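Local structure of UDP-N-acetylglucosamine 4,6-dehydratase (Vibrio fischeri, 3PVZ) at residues L39-A44 with I101-F106; G45-A50 with L117-L122; L63-V66 with N72-E75; K159-S164 with E242-S247. The protein binds NAD and probably acts as a lyase, dehydrating UDP-N-acetylglucosamine at the 4,6 positions. All coordinates share one frame; numbering follows the deposited sequence. Where two conformers were deposited one is given.

Contact 1 of 4, residues L39-A44 with I101-F106. With NAD (nicotinamide-adenine-dinucleotide), chain E.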
# COMPACT_ATOMS: atom_id res chain seq x y z
N LEU A 39 5.65 -5.52 18.53
CA LEU A 39 5.94 -4.94 17.25
C LEU A 39 4.97 -5.57 16.22
O LEU A 39 4.94 -6.75 16.10
CB LEU A 39 7.39 -5.29 16.88
CG LEU A 39 7.86 -4.86 15.49
CD1 LEU A 39 7.57 -3.29 15.20
CD2 LEU A 39 9.30 -5.25 15.23
N VAL A 40 4.20 -4.76 15.47
CA VAL A 40 3.32 -5.26 14.45
C VAL A 40 3.75 -4.70 13.13
O VAL A 40 3.60 -3.49 12.85
CB VAL A 40 1.83 -4.85 14.73
CG1 VAL A 40 0.88 -5.48 13.71
CG2 VAL A 40 1.47 -5.29 16.15
N LEU A 41 4.20 -5.60 12.28
CA LEU A 41 4.60 -5.29 10.94
C LEU A 41 3.43 -5.50 9.99
O LEU A 41 2.71 -6.44 10.07
CB LEU A 41 5.74 -6.24 10.55
CG LEU A 41 6.88 -6.19 11.55
CD1 LEU A 41 8.02 -7.04 11.03
CD2 LEU A 41 7.32 -4.75 11.81
N GLY A 42 3.30 -4.63 9.03
CA GLY A 42 2.12 -4.58 8.20
C GLY A 42 0.90 -4.24 9.02
O GLY A 42 -0.25 -4.64 8.69
N GLY A 43 1.14 -3.46 10.06
CA GLY A 43 0.09 -3.18 11.01
C GLY A 43 -0.94 -2.18 10.52
O GLY A 43 -1.87 -1.98 11.23
N ALA A 44 -0.73 -1.50 9.40
CA ALA A 44 -1.79 -0.66 8.80
C ALA A 44 -2.70 -1.44 7.83
O ALA A 44 -3.61 -0.88 7.26
CB ALA A 44 -1.21 0.56 8.08
N ILE A 101 16.99 0.28 4.64
CA ILE A 101 18.05 0.77 5.56
C ILE A 101 17.38 1.48 6.75
O ILE A 101 17.83 1.39 7.88
CB ILE A 101 18.94 1.83 4.87
CG1 ILE A 101 19.59 1.30 3.58
CG2 ILE A 101 19.99 2.42 5.84
CD1 ILE A 101 20.15 -0.09 3.65
N GLU A 102 16.31 2.25 6.45
CA GLU A 102 15.61 2.96 7.48
C GLU A 102 15.07 2.00 8.54
O GLU A 102 15.21 2.25 9.73
CB GLU A 102 14.46 3.75 6.87
CG GLU A 102 14.91 4.92 6.07
CD GLU A 102 15.15 4.67 4.60
OE1 GLU A 102 15.24 3.56 4.13
OE2 GLU A 102 15.25 5.65 3.86
N TYR A 103 14.41 0.94 8.10
CA TYR A 103 13.86 -0.06 8.99
C TYR A 103 15.00 -0.76 9.76
O TYR A 103 14.90 -1.08 10.93
CB TYR A 103 12.98 -1.07 8.17
CG TYR A 103 12.46 -2.14 9.05
CD1 TYR A 103 11.30 -1.93 9.78
CD2 TYR A 103 13.16 -3.30 9.29
CE1 TYR A 103 10.85 -2.86 10.64
CE2 TYR A 103 12.69 -4.24 10.19
CZ TYR A 103 11.53 -4.02 10.84
OH TYR A 103 10.96 -4.86 11.79
N ASP A 104 16.12 -1.00 9.12
CA ASP A 104 17.23 -1.72 9.78
C ASP A 104 17.88 -0.82 10.85
O ASP A 104 18.34 -1.32 11.90
CB ASP A 104 18.24 -2.14 8.76
CG ASP A 104 17.77 -3.37 7.94
OD1 ASP A 104 16.73 -4.00 8.28
OD2 ASP A 104 18.49 -3.73 7.00
N ALA A 105 17.88 0.47 10.60
CA ALA A 105 18.41 1.44 11.54
C ALA A 105 17.41 1.61 12.71
O ALA A 105 17.84 1.78 13.83
CB ALA A 105 18.70 2.82 10.85
N PHE A 106 16.11 1.47 12.44
CA PHE A 106 15.07 1.46 13.49
C PHE A 106 15.27 0.27 14.41
O PHE A 106 15.20 0.41 15.60
CB PHE A 106 13.70 1.51 12.81
CG PHE A 106 12.54 1.03 13.63
CD1 PHE A 106 11.88 1.88 14.46
CD2 PHE A 106 11.98 -0.20 13.43
CE1 PHE A 106 10.74 1.47 15.16
CE2 PHE A 106 10.81 -0.61 14.13
CZ PHE A 106 10.24 0.22 15.01
PA NAD E . -3.29 -6.21 3.36
O1A NAD E . -2.98 -5.89 1.94
O2A NAD E . -4.47 -5.42 3.82
O5B NAD E . -2.19 -5.62 4.35
C5B NAD E . -0.83 -6.00 4.07
C4B NAD E . -0.02 -4.87 4.72
O4B NAD E . 1.37 -5.06 4.59
C3B NAD E . -0.38 -3.50 4.05
O3B NAD E . -0.76 -2.54 5.02
C2B NAD E . 0.94 -3.13 3.34
O2B NAD E . 1.12 -1.73 3.13
C1B NAD E . 1.93 -3.79 4.33
N9A NAD E . 3.23 -4.00 3.71
C8A NAD E . 3.49 -4.65 2.57
N7A NAD E . 4.74 -4.60 2.27
C5A NAD E . 5.37 -3.96 3.31
C6A NAD E . 6.68 -3.59 3.59
N6A NAD E . 7.64 -4.00 2.70
N1A NAD E . 6.97 -2.92 4.70
C2A NAD E . 6.01 -2.56 5.54
N3A NAD E . 4.76 -2.87 5.31
C4A NAD E . 4.41 -3.55 4.23
O3 NAD E . -3.46 -7.81 3.51
PN NAD E . -4.36 -8.40 4.72
O1N NAD E . -5.77 -8.69 4.23
O2N NAD E . -4.37 -7.71 6.02
O5D NAD E . -3.72 -9.92 4.79
C5D NAD E . -2.50 -9.94 5.51
C4D NAD E . -1.93 -11.36 5.49
O4D NAD E . -2.99 -12.34 5.74
C3D NAD E . -1.38 -11.69 4.08
O3D NAD E . -0.31 -12.67 4.11
C2D NAD E . -2.58 -12.41 3.41
O2D NAD E . -2.17 -13.27 2.34
C1D NAD E . -3.14 -13.21 4.58
N1N NAD E . -4.53 -13.62 4.37
C2N NAD E . -5.46 -12.66 4.21
C3N NAD E . -6.79 -12.99 4.02
C7N NAD E . -7.82 -11.95 3.82
O7N NAD E . -8.95 -12.35 3.58
N7N NAD E . -7.55 -10.64 3.85
C4N NAD E . -7.17 -14.35 3.99
C5N NAD E . -6.19 -15.31 4.18
C6N NAD E . -4.86 -14.91 4.35

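Contact 2 of 4, residues G45-A50 with L117-L122. With NAD (nicotinamide-adenine-dinucleotide), chain E.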
# COMPACT_ATOMS: atom_id res chain seq x y z
N GLY A 45 -2.43 -2.72 7.66
CA GLY A 45 -3.17 -3.52 6.70
C GLY A 45 -4.44 -4.02 7.37
O GLY A 45 -4.69 -3.74 8.55
N SER A 46 -5.22 -4.81 6.64
CA SER A 46 -6.53 -5.22 7.16
C SER A 46 -6.41 -6.12 8.36
O SER A 46 -6.99 -5.79 9.40
CB SER A 46 -7.39 -5.85 6.06
OG SER A 46 -7.85 -4.82 5.20
N ILE A 47 -5.68 -7.23 8.30
CA ILE A 47 -5.50 -8.01 9.52
C ILE A 47 -4.57 -7.29 10.54
O ILE A 47 -4.83 -7.27 11.78
CB ILE A 47 -5.02 -9.41 9.22
CG1 ILE A 47 -6.02 -10.13 8.28
CG2 ILE A 47 -4.91 -10.15 10.56
CD1 ILE A 47 -5.54 -11.40 7.50
N GLY A 48 -3.56 -6.58 10.03
CA GLY A 48 -2.64 -5.81 10.87
C GLY A 48 -3.35 -4.87 11.81
O GLY A 48 -3.10 -4.84 12.98
N GLN A 49 -4.22 -4.05 11.28
CA GLN A 49 -4.93 -3.12 12.12
C GLN A 49 -5.77 -3.86 13.12
O GLN A 49 -5.89 -3.43 14.25
CB GLN A 49 -5.81 -2.22 11.29
CG GLN A 49 -5.09 -1.34 10.32
CD GLN A 49 -5.99 -0.14 9.84
OE1 GLN A 49 -6.98 0.15 10.46
NE2 GLN A 49 -5.60 0.52 8.75
N ALA A 50 -6.38 -4.95 12.72
CA ALA A 50 -7.31 -5.61 13.62
C ALA A 50 -6.55 -6.14 14.80
O ALA A 50 -7.04 -6.02 15.93
CB ALA A 50 -8.10 -6.73 12.93
N LEU A 117 4.82 -9.49 15.39
CA LEU A 117 3.73 -10.00 14.55
C LEU A 117 3.92 -9.43 13.14
O LEU A 117 4.09 -8.23 12.96
CB LEU A 117 2.37 -9.56 15.11
CG LEU A 117 1.94 -10.13 16.47
CD1 LEU A 117 2.58 -9.32 17.62
CD2 LEU A 117 0.41 -10.14 16.64
N ASN A 118 3.96 -10.31 12.14
CA ASN A 118 4.15 -9.89 10.76
C ASN A 118 2.91 -10.18 9.94
O ASN A 118 2.66 -11.33 9.59
CB ASN A 118 5.36 -10.60 10.17
CG ASN A 118 5.75 -10.09 8.76
OD1 ASN A 118 5.12 -9.23 8.18
ND2 ASN A 118 6.86 -10.60 8.25
N LEU A 119 2.14 -9.13 9.66
CA LEU A 119 0.97 -9.23 8.84
C LEU A 119 1.25 -8.46 7.56
O LEU A 119 0.33 -8.03 6.89
CB LEU A 119 -0.27 -8.60 9.54
CG LEU A 119 -0.89 -9.43 10.68
CD1 LEU A 119 -1.19 -10.87 10.23
CD2 LEU A 119 -0.01 -9.37 11.94
N SER A 120 2.52 -8.34 7.17
CA SER A 120 2.86 -7.65 5.93
C SER A 120 2.98 -8.70 4.83
O SER A 120 3.36 -9.83 5.11
CB SER A 120 4.14 -6.85 6.09
OG SER A 120 5.28 -7.71 6.01
N ALA A 121 2.68 -8.31 3.60
CA ALA A 121 2.67 -9.22 2.42
C ALA A 121 2.34 -8.49 1.17
O ALA A 121 1.78 -7.39 1.22
CB ALA A 121 1.64 -10.35 2.56
N LEU A 122 2.68 -9.13 0.06
CA LEU A 122 1.99 -8.95 -1.20
C LEU A 122 1.11 -10.17 -1.36
O LEU A 122 1.62 -11.30 -1.23
CB LEU A 122 2.95 -8.87 -2.40
CG LEU A 122 3.21 -7.46 -2.88
CD1 LEU A 122 4.20 -6.81 -1.89
CD2 LEU A 122 3.75 -7.48 -4.30
PA NAD E . -3.29 -6.21 3.36
O1A NAD E . -2.98 -5.89 1.94
O2A NAD E . -4.47 -5.42 3.82
O5B NAD E . -2.19 -5.62 4.35
C5B NAD E . -0.83 -6.00 4.07
C4B NAD E . -0.02 -4.87 4.72
O4B NAD E . 1.37 -5.06 4.59
C3B NAD E . -0.38 -3.50 4.05
O3B NAD E . -0.76 -2.54 5.02
C2B NAD E . 0.94 -3.13 3.34
O2B NAD E . 1.12 -1.73 3.13
C1B NAD E . 1.93 -3.79 4.33
N9A NAD E . 3.23 -4.00 3.71
C8A NAD E . 3.49 -4.65 2.57
N7A NAD E . 4.74 -4.60 2.27
C5A NAD E . 5.37 -3.96 3.31
C6A NAD E . 6.68 -3.59 3.59
N6A NAD E . 7.64 -4.00 2.70
N1A NAD E . 6.97 -2.92 4.70
C2A NAD E . 6.01 -2.56 5.54
N3A NAD E . 4.76 -2.87 5.31
C4A NAD E . 4.41 -3.55 4.23
O3 NAD E . -3.46 -7.81 3.51
PN NAD E . -4.36 -8.40 4.72
O1N NAD E . -5.77 -8.69 4.23
O2N NAD E . -4.37 -7.71 6.02
O5D NAD E . -3.72 -9.92 4.79
C5D NAD E . -2.50 -9.94 5.51
C4D NAD E . -1.93 -11.36 5.49
O4D NAD E . -2.99 -12.34 5.74
C3D NAD E . -1.38 -11.69 4.08
O3D NAD E . -0.31 -12.67 4.11
C2D NAD E . -2.58 -12.41 3.41
O2D NAD E . -2.17 -13.27 2.34
C1D NAD E . -3.14 -13.21 4.58
N1N NAD E . -4.53 -13.62 4.37
C2N NAD E . -5.46 -12.66 4.21
C3N NAD E . -6.79 -12.99 4.02
C7N NAD E . -7.82 -11.95 3.82
O7N NAD E . -8.95 -12.35 3.58
N7N NAD E . -7.55 -10.64 3.85
C4N NAD E . -7.17 -14.35 3.99
C5N NAD E . -6.19 -15.31 4.18
C6N NAD E . -4.86 -14.91 4.35
O HOH W 1 -2.21 -6.64 7.49

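Contact 3 of 4, residues L63-V66 with N72-E75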
# COMPACT_ATOMS: atom_id res chain seq x y z
N LEU A 63 3.77 -0.89 22.14
CA LEU A 63 3.20 -1.26 20.89
C LEU A 63 3.65 -0.36 19.75
O LEU A 63 3.28 0.82 19.66
CB LEU A 63 1.68 -1.35 21.02
CG LEU A 63 0.86 -1.48 19.73
CD1 LEU A 63 1.28 -2.77 19.07
CD2 LEU A 63 -0.68 -1.40 19.92
N HIS A 64 4.46 -0.93 18.88
CA HIS A 64 5.01 -0.23 17.74
C HIS A 64 4.45 -0.83 16.47
O HIS A 64 4.46 -2.04 16.31
CB HIS A 64 6.51 -0.31 17.70
CG HIS A 64 7.20 0.58 18.69
ND1 HIS A 64 8.56 0.77 18.69
CD2 HIS A 64 6.71 1.33 19.71
CE1 HIS A 64 8.89 1.61 19.66
NE2 HIS A 64 7.78 1.95 20.31
N VAL A 65 3.87 0.05 15.61
CA VAL A 65 3.25 -0.36 14.36
C VAL A 65 4.10 0.11 13.18
O VAL A 65 4.48 1.27 13.12
CB VAL A 65 1.82 0.23 14.25
CG1 VAL A 65 1.06 -0.42 13.12
CG2 VAL A 65 1.06 0.08 15.60
N VAL A 66 4.38 -0.75 12.23
CA VAL A 66 5.19 -0.40 11.05
C VAL A 66 4.53 -0.80 9.74
O VAL A 66 4.11 -1.92 9.57
CB VAL A 66 6.52 -1.10 11.14
CG1 VAL A 66 7.45 -0.76 9.87
CG2 VAL A 66 7.25 -0.68 12.43
N ASN A 72 -2.99 4.78 5.46
CA ASN A 72 -3.74 3.83 6.29
C ASN A 72 -3.32 3.85 7.76
O ASN A 72 -4.13 3.63 8.67
CB ASN A 72 -3.66 2.42 5.66
CG ASN A 72 -4.35 2.39 4.33
OD1 ASN A 72 -5.27 3.17 4.12
ND2 ASN A 72 -3.91 1.55 3.42
N MSE A 73 -2.07 4.18 8.00
CA MSE A 73 -1.68 4.42 9.40
C MSE A 73 -2.46 5.58 10.07
O MSE A 73 -2.90 5.49 11.23
CB MSE A 73 -0.17 4.67 9.48
CG MSE A 73 0.31 4.57 10.85
SE MSE A 73 0.58 2.72 11.30
CE MSE A 73 2.31 2.57 10.41
N VAL A 74 -2.65 6.68 9.35
CA VAL A 74 -3.45 7.77 9.89
C VAL A 74 -4.85 7.27 10.22
O VAL A 74 -5.38 7.56 11.30
CB VAL A 74 -3.51 9.02 8.91
CG1 VAL A 74 -4.53 10.02 9.39
CG2 VAL A 74 -2.16 9.68 8.80
N GLU A 75 -5.43 6.48 9.33
CA GLU A 75 -6.71 5.87 9.64
C GLU A 75 -6.70 4.94 10.89
O GLU A 75 -7.63 4.95 11.72
CB GLU A 75 -7.21 5.13 8.38
CG GLU A 75 -8.42 4.31 8.57
CD GLU A 75 -9.64 5.11 9.04
OE1 GLU A 75 -9.59 6.36 9.02
OE2 GLU A 75 -10.65 4.46 9.43

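Contact 4 of 4, residues K159-S164 with E242-S247. With NAD (nicotinamide-adenine-dinucleotide), chain E.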
# COMPACT_ATOMS: atom_id res chain seq x y z
N LYS A 159 8.73 -14.62 20.84
CA LYS A 159 7.73 -15.15 19.93
C LYS A 159 7.59 -14.31 18.68
O LYS A 159 7.50 -13.09 18.72
CB LYS A 159 6.37 -15.30 20.66
CG LYS A 159 5.24 -15.86 19.82
CD LYS A 159 5.40 -17.41 19.80
CE LYS A 159 4.27 -18.08 19.12
NZ LYS A 159 3.00 -17.96 19.91
N TYR A 160 7.58 -15.01 17.56
CA TYR A 160 7.31 -14.39 16.28
C TYR A 160 6.03 -15.04 15.73
O TYR A 160 5.83 -16.21 15.87
CB TYR A 160 8.50 -14.64 15.33
CG TYR A 160 8.44 -13.90 14.01
CD1 TYR A 160 7.73 -14.40 12.94
CD2 TYR A 160 9.12 -12.69 13.82
CE1 TYR A 160 7.69 -13.73 11.72
CE2 TYR A 160 9.08 -12.03 12.62
CZ TYR A 160 8.37 -12.55 11.56
OH TYR A 160 8.32 -11.88 10.34
N PHE A 161 5.16 -14.23 15.17
CA PHE A 161 3.89 -14.67 14.65
C PHE A 161 3.80 -14.17 13.24
O PHE A 161 4.11 -12.99 12.93
CB PHE A 161 2.72 -14.09 15.47
CG PHE A 161 1.42 -14.23 14.77
CD1 PHE A 161 0.71 -15.44 14.80
CD2 PHE A 161 0.94 -13.21 13.97
CE1 PHE A 161 -0.44 -15.62 14.08
CE2 PHE A 161 -0.25 -13.37 13.27
CZ PHE A 161 -0.93 -14.59 13.33
N CYS A 162 3.31 -15.05 12.36
CA CYS A 162 3.01 -14.61 11.03
C CYS A 162 1.95 -15.52 10.41
O CYS A 162 1.50 -16.43 11.05
CB CYS A 162 4.28 -14.57 10.18
SG CYS A 162 5.04 -16.14 10.03
N VAL A 163 1.59 -15.28 9.16
CA VAL A 163 0.47 -15.98 8.55
C VAL A 163 0.93 -17.25 7.85
O VAL A 163 2.05 -17.30 7.36
CB VAL A 163 -0.21 -15.14 7.48
CG1 VAL A 163 -0.51 -13.76 8.02
CG2 VAL A 163 0.67 -15.09 6.21
N SER A 164 0.05 -18.25 7.81
CA SER A 164 0.30 -19.44 7.02
C SER A 164 -0.32 -19.33 5.64
O SER A 164 -1.14 -18.43 5.40
CB SER A 164 -0.28 -20.66 7.72
OG SER A 164 0.70 -21.29 8.51
N GLU A 242 -8.53 -11.29 16.52
CA GLU A 242 -8.57 -12.13 17.71
C GLU A 242 -7.79 -13.43 17.53
O GLU A 242 -7.10 -13.87 18.43
CB GLU A 242 -10.00 -12.40 18.12
CG GLU A 242 -10.65 -11.21 18.80
CD GLU A 242 -12.17 -11.39 19.06
OE1 GLU A 242 -12.84 -12.18 18.34
OE2 GLU A 242 -12.69 -10.72 19.98
N LEU A 243 -7.89 -14.01 16.34
CA LEU A 243 -7.16 -15.19 16.00
C LEU A 243 -5.65 -14.95 15.98
O LEU A 243 -4.93 -15.75 16.53
CB LEU A 243 -7.63 -15.72 14.64
CG LEU A 243 -7.01 -17.00 14.12
CD1 LEU A 243 -7.43 -18.14 14.98
CD2 LEU A 243 -7.51 -17.28 12.68
N CYS A 244 -5.18 -13.86 15.34
CA CYS A 244 -3.75 -13.46 15.44
C CYS A 244 -3.23 -13.40 16.89
O CYS A 244 -2.16 -13.91 17.18
CB CYS A 244 -3.53 -12.07 14.81
SG CYS A 244 -3.68 -12.08 13.02
N LEU A 245 -3.99 -12.76 17.78
CA LEU A 245 -3.54 -12.51 19.14
C LEU A 245 -3.50 -13.82 19.94
O LEU A 245 -2.61 -14.00 20.76
CB LEU A 245 -4.45 -11.53 19.85
CG LEU A 245 -4.10 -11.10 21.31
CD1 LEU A 245 -2.83 -10.37 21.43
CD2 LEU A 245 -5.19 -10.22 21.89
N MSE A 246 -4.47 -14.70 19.71
CA MSE A 246 -4.52 -15.99 20.40
C MSE A 246 -3.35 -16.85 19.97
O MSE A 246 -2.70 -17.44 20.81
CB MSE A 246 -5.83 -16.72 20.10
CG MSE A 246 -7.07 -16.13 20.71
SE MSE A 246 -7.10 -16.19 22.63
CE MSE A 246 -7.01 -18.12 22.88
N SER A 247 -3.05 -16.88 18.67
CA SER A 247 -1.93 -17.66 18.21
C SER A 247 -0.67 -17.02 18.76
O SER A 247 0.19 -17.69 19.30
CB SER A 247 -1.88 -17.73 16.70
OG SER A 247 -0.71 -18.39 16.27
PA NAD E . -3.29 -6.21 3.36
O1A NAD E . -2.98 -5.89 1.94
O2A NAD E . -4.47 -5.42 3.82
O5B NAD E . -2.19 -5.62 4.35
C5B NAD E . -0.83 -6.00 4.07
C4B NAD E . -0.02 -4.87 4.72
O4B NAD E . 1.37 -5.06 4.59
C3B NAD E . -0.38 -3.50 4.05
O3B NAD E . -0.76 -2.54 5.02
C2B NAD E . 0.94 -3.13 3.34
O2B NAD E . 1.12 -1.73 3.13
C1B NAD E . 1.93 -3.79 4.33
N9A NAD E . 3.23 -4.00 3.71
C8A NAD E . 3.49 -4.65 2.57
N7A NAD E . 4.74 -4.60 2.27
C5A NAD E . 5.37 -3.96 3.31
C6A NAD E . 6.68 -3.59 3.59
N6A NAD E . 7.64 -4.00 2.70
N1A NAD E . 6.97 -2.92 4.70
C2A NAD E . 6.01 -2.56 5.54
N3A NAD E . 4.76 -2.87 5.31
C4A NAD E . 4.41 -3.55 4.23
O3 NAD E . -3.46 -7.81 3.51
PN NAD E . -4.36 -8.40 4.72
O1N NAD E . -5.77 -8.69 4.23
O2N NAD E . -4.37 -7.71 6.02
O5D NAD E . -3.72 -9.92 4.79
C5D NAD E . -2.50 -9.94 5.51
C4D NAD E . -1.93 -11.36 5.49
O4D NAD E . -2.99 -12.34 5.74
C3D NAD E . -1.38 -11.69 4.08
O3D NAD E . -0.31 -12.67 4.11
C2D NAD E . -2.58 -12.41 3.41
O2D NAD E . -2.17 -13.27 2.34
C1D NAD E . -3.14 -13.21 4.58
N1N NAD E . -4.53 -13.62 4.37
C2N NAD E . -5.46 -12.66 4.21
C3N NAD E . -6.79 -12.99 4.02
C7N NAD E . -7.82 -11.95 3.82
O7N NAD E . -8.95 -12.35 3.58
N7N NAD E . -7.55 -10.64 3.85
C4N NAD E . -7.17 -14.35 3.99
C5N NAD E . -6.19 -15.31 4.18
C6N NAD E . -4.86 -14.91 4.35

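Contact 1 of 4, residues L39-A44 with I101-F106
Strand 37-41 and helix 101-109 belong to the NAD-binding Rossmann-type domain, and in this buried contact two aromatic side chains of the helix reach across to two leucines of the strand. The link is made by side chains alone, since no hydrogen bond crosses it. Tyr103 does most of the reaching. Its CG stands anti to the backbone N (chi1 177°), which sends the ring out from the helix toward the strand. The hydroxyl end meets both methyls of Leu41, with Tyr103 OH 3.6 Å from Leu41 CD2 and 3.7 Å from Leu41 CD1. The two side chains cross at about a right angle. Leu39 comes from the opposite direction to Tyr103 and places CD2 3.8 Å from Tyr103 OH. Its other methyl, CD1, meets the edge of the Phe106 ring, 4.3 Å from Phe106 CE2. The strand then runs into Gly42 and Ala44, which line the NAD pocket; Gly42 CA is 3.7 Å from NAD O4B. Leu39 and Leu41 also pack on Val66 of strand 62-66, and both leucines bond through their backbones to Leu117 of strand 115-118. Leu41 and Tyr103 share Thr148 of helix 131-154, while Val40 packs on helix 46-56.

Contact 2 of 4, residues G45-A50 with L117-L122
The backbones come closest at Gly48 and Leu119, whose CA atoms lie 5.4 Å apart where helix 46-56 passes the end of strand 115-118. Leu119 packs its CB against the helix backbone, 3.9 Å from Gly48 N. Its CD1 methyl meets Ile47 CG2 at 3.8 Å, and the two side chains cross at about a right angle. No direct hydrogen bond joins the segments. A water bridges them instead: it accepts from Gly48 N and lies within hydrogen-bonding distance of Leu119 O and NAD O2N. Gly45 is the N-cap of the helix, and Gly43, Gly45 and Gly48 fit the Rossmann GxGxxG pattern. The helix start grips the NAD diphosphate through two nearly straight bonds. Ser46 N gives to NAD O2A at 3.0 Å (169°), and Ile47 N gives to NAD O2N at 2.7 Å (167°). The amide end of a helix probably helps to offset the phosphate charge. With CG1 beside its backbone N (chi1 -58°), Ile47 carries CD1 to the nicotinamide ribose, 3.2 Å from NAD O4D, while CG2 stays with Leu119. Within 117-122, Asn118 OD1 accepts from Ser120 N, forming an Asx turn, and from Ser120 OG in the carbonyl plane. Ile47 also packs on Cys244, and Leu119 on Phe161 and Val163.

Contact 3 of 4, residues L63-V66 with N72-E75
Val65 meets the selenium of Met73, a selenomethionine, with Val65 CG1 3.7 Å from Met73 SE. Val65 CB is a little farther from the same selenium, at 4.1 Å. The side chains slide past each other in opposite directions. The end methyl of Met73 goes on to the strand backbone, where Met73 CE is 3.7 Å from Val65 O and 4.1 Å from Val66 C. The Met73 chain bends at chi2 and chi3 (82° and 80°). The bends turn the selenium to Val65 and the methyl to the backbone at Val65 and Val66. The next shell holds both partners. Val65 also packs on Thr52 of helix 46-56 and Phe91 of strand 90-94, and Val65 CG1 touches Gly43 of the glycine-rich turn. Met73 rests on Thr93 and on Asp67, which binds NAD. The contact thus joins the first strand and the helix of the beta-alpha-beta unit 62-66, 70-83, 90-94. Beyond it, Glu75 forms salt bridges with Arg217 and Lys220 of the second subunit. Between the two segments there is neither a hydrogen bond nor a salt bridge, so the helix rests on the strand here through van der Waals contact of Met73 with Val65 and the backbone, with no directional bond.

Contact 4 of 4, residues K159-S164 with E242-S247
The Phe161 ring takes a carbonyl oxygen over one face: Cys244 O sits 3.9 Å above the ring plane, over its centre. At the ring edge, near the plane, lies Ser247 OG, 3.5 Å from Phe161 CE1. Cys244 SG makes a sulfur-aromatic contact, 3.7 Å from Phe161 CE2. Its approach is oblique, with the sulfur 64° off the ring normal. A chi1 of 165° turns the Phe161 ring away from its own backbone N and onto the helix. The axes of segments 159-163 and 242-247 come within 9.0 Å and run roughly antiparallel, at 147°. Helix 237-250 here covers strand 159-163 of the central Rossmann-type sheet, and Ser247 also packs on Phe257 of strand 255-259.

Lys159 makes the hydrogen bond of the contact. Its chain bends at chi2 and chi4 and brings NZ to Ser247 O at 2.9 Å. NZ also gives to Cys248 O and Gly251 O, so the amine holds carbonyls at the C-terminal end of helix 237-250 and just beyond it. Ser247 OG is bonded to Ser196 OG and Thr197 O. Farther along the strand, Val163 belongs to the NAD pocket. The chemistry is mixed: a ring packed against a sulfur and a carbonyl oxygen, with a buried lysine beside it. The amine is satisfied by backbone oxygens, and the negative ends of the helix carbonyl dipoles probably help to stabilise its charge.

How the contacts relate
From the N terminus, strand 37-41 opens contact 1 and helix 46-56 opens contact 2. Contact 3 comes next and closes a short turn between strand 62-66 and helix 70-83, within the spans of both earlier contacts. Helix 101-109 then closes contact 1 and strand 115-118 closes contact 2, so these two cross along the chain. Contact 4 follows in series and closes a longer loop from strand 159-163 to helix 237-250. All four reach one sheet, in which strands 62-66, 37-41, 115-118 and 159-163 are successive neighbours. Contacts 1, 2 and 4 touch NAD. Contacts 2 and 4 also meet through the backbones of Asn118 and Phe161.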